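Side-chain contact in DNA mismatch repair protein MUTS (Thermus aquaticus, PDB 1EWQ), which binds mismatched DNA, probably as the recognition step of DNA mismatch repair, and has a weak ATPase activity: residues A521-L524 / A525-V529. Sequence-based numbering, arbitrary orientation.
Sequences ARIL and AELDV
L527 reaches back one turn of the helix and lays its CD1 methyl against two side chains. Its CD1 lies 3.8 Å from CG2 of I523, the two side chains running alongside each other in the same direction; with chi1 of I523 at -67°, CG1 lies beside the backbone N and CG2 anti to it, which turns CG2 toward the leucine. From the neighbouring position L524 slants across and brings its CD2 to 4.0 Å from the same L527 CD1. The same three side chains are covered from outside by other parts of the chain: V370, from a loop, touches both I523 and L527, while helix 346-366 supplies L359 and L362 to L524 and L366 to L527.

Beneath the side chains runs regular i to i+4 backbone bonding, for both segments belong to the single helix 514-540, here packed inside the helical region of MutS domain III, well away from the bound DNA. L527 N meets I523 O at 3.1 Å, nearly straight (170°) and in the carbonyl plane, whereas D528 N reaches L524 O at 2.8 Å along a more bent path. A525 N bonds to A521 O with a similar bend, and E526 N to R522 O more nearly straight.

Two acidic side chains find their polar partners outside this apolar group. The buried D528 carboxylate accepts a hydrogen bond at OD1 from R280 N and is bonded through OD2 to T281 OG1, just ahead of helix 282-293, and E526 OE2 is hydrogen-bonded to Y530 OH.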
loop_
_atom_site.group_PDB
_atom_site.type_symbol
_atom_site.label_atom_id
_atom_site.label_comp_id
_atom_site.label_asym_id
_atom_site.label_seq_id
_atom_site.Cartn_x
_atom_site.Cartn_y
_atom_site.Cartn_z
ATOM N N ALA C 521 -26.188 26.646 0.656
ATOM C CA ALA C 521 -24.924 25.951 0.482
ATOM C C ALA C 521 -24.071 26.557 -0.631
ATOM O O ALA C 521 -22.849 26.651 -0.486
ATOM C CB ALA C 521 -25.173 24.464 0.204
ATOM N N ARG C 522 -24.696 26.968 -1.737
ATOM C CA ARG C 522 -23.940 27.562 -2.852
ATOM C C ARG C 522 -23.316 28.893 -2.450
ATOM O O ARG C 522 -22.135 29.140 -2.698
ATOM C CB ARG C 522 -24.830 27.808 -4.080
ATOM C CG ARG C 522 -25.642 26.621 -4.504
ATOM C CD ARG C 522 -26.305 26.835 -5.869
ATOM N NE ARG C 522 -27.272 25.765 -6.134
ATOM C CZ ARG C 522 -28.579 25.872 -5.922
ATOM N NH1 ARG C 522 -29.085 27.003 -5.451
ATOM N NH2 ARG C 522 -29.378 24.844 -6.166
ATOM N N ILE C 523 -24.128 29.748 -1.838
ATOM C CA ILE C 523 -23.686 31.064 -1.396
ATOM C C ILE C 523 -22.518 30.953 -0.428
ATOM O O ILE C 523 -21.466 31.560 -0.628
ATOM C CB ILE C 523 -24.847 31.822 -0.714
ATOM C CG1 ILE C 523 -25.919 32.151 -1.755
ATOM C CG2 ILE C 523 -24.329 33.082 -0.045
ATOM C CD1 ILE C 523 -27.201 32.752 -1.184
ATOM N N LEU C 524 -22.703 30.162 0.621
ATOM C CA LEU C 524 -21.664 29.992 1.626
ATOM C C LEU C 524 -20.417 29.321 1.076
ATOM O O LEU C 524 -19.310 29.576 1.556
ATOM C CB LEU C 524 -22.216 29.214 2.818
ATOM C CG LEU C 524 -23.363 29.970 3.488
ATOM C CD1 LEU C 524 -23.889 29.191 4.687
ATOM C CD2 LEU C 524 -22.874 31.359 3.907
ATOM N N ALA C 525 -20.587 28.468 0.073
ATOM C CA ALA C 525 -19.434 27.801 -0.527
ATOM C C ALA C 525 -18.567 28.878 -1.185
ATOM O O ALA C 525 -17.346 28.905 -1.022
ATOM C CB ALA C 525 -19.885 26.779 -1.575
ATOM N N GLU C 526 -19.210 29.772 -1.924
ATOM C CA GLU C 526 -18.482 30.837 -2.595
ATOM C C GLU C 526 -17.760 31.735 -1.593
ATOM O O GLU C 526 -16.575 32.020 -1.742
ATOM C CB GLU C 526 -19.436 31.669 -3.455
ATOM C CG GLU C 526 -18.959 31.810 -4.885
ATOM C CD GLU C 526 -19.889 32.640 -5.739
ATOM O OE1 GLU C 526 -21.072 32.256 -5.890
ATOM O OE2 GLU C 526 -19.426 33.676 -6.259
ATOM N N LEU C 527 -18.477 32.171 -0.564
ATOM C CA LEU C 527 -17.885 33.030 0.454
ATOM C C LEU C 527 -16.756 32.294 1.166
ATOM O O LEU C 527 -15.774 32.908 1.568
ATOM C CB LEU C 527 -18.952 33.457 1.464
ATOM C CG LEU C 527 -20.116 34.199 0.812
ATOM C CD1 LEU C 527 -21.260 34.333 1.791
ATOM C CD2 LEU C 527 -19.635 35.570 0.331
ATOM N N ASP C 528 -16.908 30.979 1.323
ATOM C CA ASP C 528 -15.884 30.162 1.973
ATOM C C ASP C 528 -14.599 30.260 1.139
ATOM O O ASP C 528 -13.504 30.436 1.692
ATOM C CB ASP C 528 -16.372 28.702 2.084
ATOM C CG ASP C 528 -15.371 27.769 2.795
ATOM O OD1 ASP C 528 -14.552 28.246 3.615
ATOM O OD2 ASP C 528 -15.423 26.538 2.546
ATOM N N VAL C 529 -14.740 30.187 -0.183
ATOM C CA VAL C 529 -13.595 30.261 -1.087
ATOM C C VAL C 529 -12.902 31.629 -1.095
ATOM O O VAL C 529 -11.679 31.714 -0.991
ATOM C CB VAL C 529 -14.011 29.880 -2.516
ATOM C CG1 VAL C 529 -12.883 30.176 -3.492
ATOM C CG2 VAL C 529 -14.346 28.375 -2.566
#